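Local coordinates for transcriptional activator PlcR protein (Bacillus thuringiensis, PDB 3U3W) that activates transcription of virulence genes by binding DNA when loaded with the quorum-sensing signal peptide PapR, at residues Y69-F78 with E101-F111. Residues are numbered along the deposited sequence; the frame is centred on the assembly and turned at random.
Sequences YSDIERKKQF and ELKKEEYHPEF
Glu101 OE1 is gripped by two cations, Arg74 NH1 at 3.1 Å and Lys104 NZ, which arrive from opposite faces of the carboxylate plane. The second carboxylate oxygen, Glu101 OE2, takes Arg74 NH2 at 2.9 Å, so the guanidinium holds Glu101 end-on, one nitrogen to each oxygen, in a bidentate salt bridge. This network joins the start of helix 72-87 to the end of helix 91-102 and the loop leading into helix 109-125, at the beginning of the all-helical, TPR-like regulatory domain and on the side facing the helix-turn-helix domain. Arginine suits this place because it has a third donor nitrogen: a bend at chi3 (74°) turns NE back to Asp71 OD2, which it meets from above the carboxylate plane, though the modelled separation is too short to trust in detail. The guanidinium thus bridges two acids, held in its plane at two of its edges.

Lys75 is buried, and its chain does two jobs. CG and CD lie over one face of the Phe111 ring, CG 4.0 Å from the centroid, while the extended tail carries NZ to His108 ND1 (2.9 Å), near the imidazole plane, and to the carbonyl oxygen of Ser70. Because ND1 accepts here it carries no proton, consistent with a neutral imidazole protonated at NE2. Tyr69 stacks on His108, offset, with planes 17° apart; Phe111 CB lies against the other face, so the thin imidazole fills the slot between them. The tyrosine's far end rests against Pro109, at the first turn of helix 109-125. Deeper, Phe78 packs against Leu115 of that helix and takes the aliphatic part of Glu101 on its ring, while its CD2 meets Phe111 CZ at 3.4 Å, near the plane of the Phe111 ring.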
loop_
_atom_site.group_PDB
_atom_site.type_symbol
_atom_site.label_atom_id
_atom_site.label_comp_id
_atom_site.label_asym_id
_atom_site.label_seq_id
_atom_site.Cartn_x
_atom_site.Cartn_y
_atom_site.Cartn_z
ATOM N N TYR A 69 -8.105 -22.524 2.088
ATOM C CA TYR A 69 -9.530 -22.200 2.010
ATOM C C TYR A 69 -9.948 -21.694 0.627
ATOM O O TYR A 69 -9.123 -21.226 -0.166
ATOM C CB TYR A 69 -9.934 -21.220 3.125
ATOM C CG TYR A 69 -9.463 -21.666 4.499
ATOM C CD1 TYR A 69 -10.165 -22.627 5.220
ATOM C CD2 TYR A 69 -8.302 -21.139 5.064
ATOM C CE1 TYR A 69 -9.730 -23.053 6.475
ATOM C CE2 TYR A 69 -7.861 -21.556 6.318
ATOM C CZ TYR A 69 -8.580 -22.517 7.015
ATOM O OH TYR A 69 -8.151 -22.933 8.259
ATOM N N SER A 70 -11.244 -21.804 0.354
ATOM C CA SER A 70 -11.786 -21.556 -0.974
ATOM C C SER A 70 -12.307 -20.134 -1.150
ATOM O O SER A 70 -12.483 -19.397 -0.171
ATOM C CB SER A 70 -12.918 -22.546 -1.262
ATOM O OG SER A 70 -12.464 -23.885 -1.171
ATOM N N ASP A 71 -12.539 -19.760 -2.409
ATOM C CA ASP A 71 -13.282 -18.552 -2.739
ATOM C C ASP A 71 -12.514 -17.279 -2.346
ATOM O O ASP A 71 -13.106 -16.251 -2.008
ATOM C CB ASP A 71 -14.656 -18.615 -2.062
ATOM C CG ASP A 71 -15.749 -17.999 -2.900
ATOM O OD1 ASP A 71 -15.479 -17.630 -4.066
ATOM O OD2 ASP A 71 -16.884 -17.892 -2.389
ATOM N N ILE A 72 -11.189 -17.365 -2.424
ATOM C CA ILE A 72 -10.287 -16.326 -1.939
ATOM C C ILE A 72 -10.429 -14.969 -2.639
ATOM O O ILE A 72 -10.275 -13.927 -2.010
ATOM C CB ILE A 72 -8.807 -16.796 -2.002
ATOM C CG1 ILE A 72 -8.570 -17.991 -1.058
ATOM C CG2 ILE A 72 -7.859 -15.647 -1.684
ATOM C CD1 ILE A 72 -8.769 -17.688 0.446
ATOM N N GLU A 73 -10.706 -14.965 -3.934
ATOM C CA GLU A 73 -10.840 -13.699 -4.649
ATOM C C GLU A 73 -12.087 -12.967 -4.178
ATOM O O GLU A 73 -12.046 -11.771 -3.914
ATOM C CB GLU A 73 -10.881 -13.912 -6.166
ATOM C CG GLU A 73 -11.204 -12.653 -6.978
ATOM C CD GLU A 73 -10.160 -11.553 -6.819
ATOM O OE1 GLU A 73 -9.026 -11.856 -6.382
ATOM O OE2 GLU A 73 -10.474 -10.381 -7.132
ATOM N N ARG A 74 -13.188 -13.691 -4.062
ATOM C CA ARG A 74 -14.428 -13.091 -3.608
ATOM C C ARG A 74 -14.273 -12.583 -2.157
ATOM O O ARG A 74 -14.702 -11.477 -1.821
ATOM C CB ARG A 74 -15.588 -14.090 -3.744
ATOM C CG ARG A 74 -16.925 -13.558 -3.239
ATOM C CD ARG A 74 -17.988 -14.653 -3.148
ATOM N NE ARG A 74 -17.789 -15.565 -2.019
ATOM C CZ ARG A 74 -18.221 -15.337 -0.780
ATOM N NH1 ARG A 74 -18.870 -14.210 -0.497
ATOM N NH2 ARG A 74 -18.002 -16.236 0.178
ATOM N N LYS A 75 -13.639 -13.383 -1.307
ATOM C CA LYS A 75 -13.450 -12.967 0.078
ATOM C C LYS A 75 -12.658 -11.660 0.179
ATOM O O LYS A 75 -12.971 -10.789 0.990
ATOM C CB LYS A 75 -12.828 -14.092 0.911
ATOM C CG LYS A 75 -13.784 -15.276 1.114
ATOM C CD LYS A 75 -13.184 -16.368 1.969
ATOM C CE LYS A 75 -14.084 -17.595 2.009
ATOM N NZ LYS A 75 -13.358 -18.780 2.559
ATOM N N LYS A 76 -11.659 -11.502 -0.676
ATOM C CA LYS A 76 -10.824 -10.317 -0.635
ATOM C C LYS A 76 -11.576 -9.050 -1.072
ATOM O O LYS A 76 -11.399 -7.984 -0.480
ATOM C CB LYS A 76 -9.544 -10.536 -1.441
ATOM C CG LYS A 76 -8.716 -11.700 -0.916
ATOM C CD LYS A 76 -7.218 -11.434 -1.026
ATOM C CE LYS A 76 -6.791 -11.233 -2.474
ATOM N NZ LYS A 76 -5.339 -10.917 -2.569
ATOM N N GLN A 77 -12.425 -9.170 -2.088
ATOM C CA GLN A 77 -13.277 -8.056 -2.510
ATOM C C GLN A 77 -14.312 -7.718 -1.430
ATOM O O GLN A 77 -14.693 -6.560 -1.242
ATOM C CB GLN A 77 -13.987 -8.393 -3.819
ATOM C CG GLN A 77 -13.067 -8.965 -4.883
ATOM C CD GLN A 77 -13.813 -9.488 -6.108
ATOM O OE1 GLN A 77 -13.350 -10.418 -6.782
ATOM N NE2 GLN A 77 -14.971 -8.893 -6.402
ATOM N N PHE A 78 -14.771 -8.747 -0.727
ATOM C CA PHE A 78 -15.729 -8.563 0.345
ATOM C C PHE A 78 -15.071 -7.718 1.436
ATOM O O PHE A 78 -15.590 -6.683 1.839
ATOM C CB PHE A 78 -16.147 -9.919 0.894
ATOM C CG PHE A 78 -17.311 -9.859 1.838
ATOM C CD1 PHE A 78 -18.610 -9.793 1.355
ATOM C CD2 PHE A 78 -17.109 -9.887 3.212
ATOM C CE1 PHE A 78 -19.687 -9.749 2.226
ATOM C CE2 PHE A 78 -18.181 -9.840 4.088
ATOM C CZ PHE A 78 -19.473 -9.775 3.593
ATOM N N GLU A 101 -23.183 -12.819 5.130
ATOM C CA GLU A 101 -22.016 -13.656 4.949
ATOM C C GLU A 101 -21.825 -14.605 6.130
ATOM O O GLU A 101 -21.411 -15.753 5.964
ATOM C CB GLU A 101 -20.774 -12.786 4.757
ATOM C CG GLU A 101 -19.545 -13.576 4.371
ATOM C CD GLU A 101 -19.658 -14.165 2.970
ATOM O OE1 GLU A 101 -20.324 -13.526 2.120
ATOM O OE2 GLU A 101 -19.093 -15.261 2.728
ATOM N N LEU A 102 -22.117 -14.113 7.327
ATOM C CA LEU A 102 -21.878 -14.881 8.547
ATOM C C LEU A 102 -22.768 -16.112 8.639
ATOM O O LEU A 102 -22.373 -17.128 9.223
ATOM C CB LEU A 102 -22.075 -13.999 9.789
ATOM C CG LEU A 102 -20.826 -13.270 10.281
ATOM C CD1 LEU A 102 -21.174 -12.142 11.263
ATOM C CD2 LEU A 102 -19.884 -14.288 10.922
ATOM N N LYS A 103 -23.968 -16.022 8.070
ATOM C CA LYS A 103 -24.929 -17.109 8.220
ATOM C C LYS A 103 -24.736 -18.236 7.197
ATOM O O LYS A 103 -25.415 -19.262 7.260
ATOM C CB LYS A 103 -26.374 -16.580 8.272
ATOM C CG LYS A 103 -26.843 -15.857 7.036
ATOM C CD LYS A 103 -28.194 -15.187 7.284
ATOM C CE LYS A 103 -29.095 -16.053 8.176
ATOM N NZ LYS A 103 -30.458 -16.294 7.595
ATOM N N LYS A 104 -23.795 -18.048 6.272
ATOM C CA LYS A 104 -23.327 -19.144 5.422
ATOM C C LYS A 104 -22.529 -20.169 6.231
ATOM O O LYS A 104 -22.307 -21.287 5.774
ATOM C CB LYS A 104 -22.471 -18.632 4.264
ATOM C CG LYS A 104 -23.191 -17.702 3.299
ATOM C CD LYS A 104 -22.255 -17.294 2.154
ATOM C CE LYS A 104 -22.830 -16.140 1.330
ATOM N NZ LYS A 104 -21.851 -15.602 0.328
ATOM N N GLU A 105 -22.094 -19.782 7.427
ATOM C CA GLU A 105 -21.431 -20.707 8.340
ATOM C C GLU A 105 -20.217 -21.436 7.747
ATOM O O GLU A 105 -19.904 -22.551 8.165
ATOM C CB GLU A 105 -22.442 -21.739 8.844
ATOM C CG GLU A 105 -23.664 -21.132 9.505
ATOM C CD GLU A 105 -23.321 -20.439 10.805
ATOM O OE1 GLU A 105 -22.298 -20.819 11.419
ATOM O OE2 GLU A 105 -24.068 -19.517 11.206
ATOM N N GLU A 106 -19.534 -20.816 6.788
ATOM C CA GLU A 106 -18.340 -21.415 6.193
ATOM C C GLU A 106 -17.166 -21.430 7.172
ATOM O O GLU A 106 -17.016 -20.525 7.991
ATOM C CB GLU A 106 -17.944 -20.684 4.902
ATOM C CG GLU A 106 -19.060 -20.632 3.848
ATOM C CD GLU A 106 -18.609 -20.041 2.512
ATOM O OE1 GLU A 106 -17.396 -19.769 2.353
ATOM O OE2 GLU A 106 -19.475 -19.857 1.623
ATOM N N TYR A 107 -16.339 -22.468 7.087
ATOM C CA TYR A 107 -15.163 -22.579 7.945
ATOM C C TYR A 107 -13.941 -21.901 7.325
ATOM O O TYR A 107 -13.446 -22.314 6.272
ATOM C CB TYR A 107 -14.841 -24.041 8.267
ATOM C CG TYR A 107 -13.696 -24.198 9.252
ATOM C CD1 TYR A 107 -13.849 -23.825 10.583
ATOM C CD2 TYR A 107 -12.465 -24.719 8.857
ATOM C CE1 TYR A 107 -12.815 -23.963 11.497
ATOM C CE2 TYR A 107 -11.421 -24.865 9.773
ATOM C CZ TYR A 107 -11.608 -24.482 11.091
ATOM O OH TYR A 107 -10.594 -24.611 12.014
ATOM N N HIS A 108 -13.466 -20.859 7.999
ATOM C CA HIS A 108 -12.286 -20.119 7.587
ATOM C C HIS A 108 -11.960 -19.136 8.701
ATOM O O HIS A 108 -12.345 -17.971 8.633
ATOM C CB HIS A 108 -12.543 -19.370 6.276
ATOM C CG HIS A 108 -11.322 -18.713 5.716
ATOM N ND1 HIS A 108 -11.278 -18.179 4.446
ATOM C CD2 HIS A 108 -10.093 -18.508 6.256
ATOM C CE1 HIS A 108 -10.077 -17.669 4.228
ATOM N NE2 HIS A 108 -9.338 -17.860 5.309
ATOM N N PRO A 109 -11.253 -19.609 9.736
ATOM C CA PRO A 109 -11.150 -18.865 11.002
ATOM C C PRO A 109 -10.803 -17.380 10.832
ATOM O O PRO A 109 -11.508 -16.548 11.413
ATOM C CB PRO A 109 -10.047 -19.608 11.768
ATOM C CG PRO A 109 -10.110 -21.009 11.232
ATOM C CD PRO A 109 -10.496 -20.873 9.767
ATOM N N GLU A 110 -9.764 -17.058 10.055
ATOM C CA GLU A 110 -9.344 -15.669 9.880
ATOM C C GLU A 110 -10.427 -14.806 9.240
ATOM O O GLU A 110 -10.646 -13.670 9.667
ATOM C CB GLU A 110 -8.036 -15.562 9.078
ATOM C CG GLU A 110 -7.753 -14.158 8.539
ATOM C CD GLU A 110 -6.510 -14.072 7.641
ATOM O OE1 GLU A 110 -5.880 -15.111 7.330
ATOM O OE2 GLU A 110 -6.164 -12.942 7.237
ATOM N N PHE A 111 -11.097 -15.331 8.214
ATOM C CA PHE A 111 -12.172 -14.575 7.569
ATOM C C PHE A 111 -13.378 -14.480 8.512
ATOM O O PHE A 111 -14.016 -13.431 8.595
ATOM C CB PHE A 111 -12.568 -15.166 6.205
ATOM C CG PHE A 111 -13.570 -14.317 5.427
ATOM C CD1 PHE A 111 -13.277 -13.004 5.078
ATOM C CD2 PHE A 111 -14.795 -14.844 5.030
ATOM C CE1 PHE A 111 -14.194 -12.222 4.351
ATOM C CE2 PHE A 111 -15.717 -14.069 4.309
ATOM C CZ PHE A 111 -15.412 -12.762 3.973
#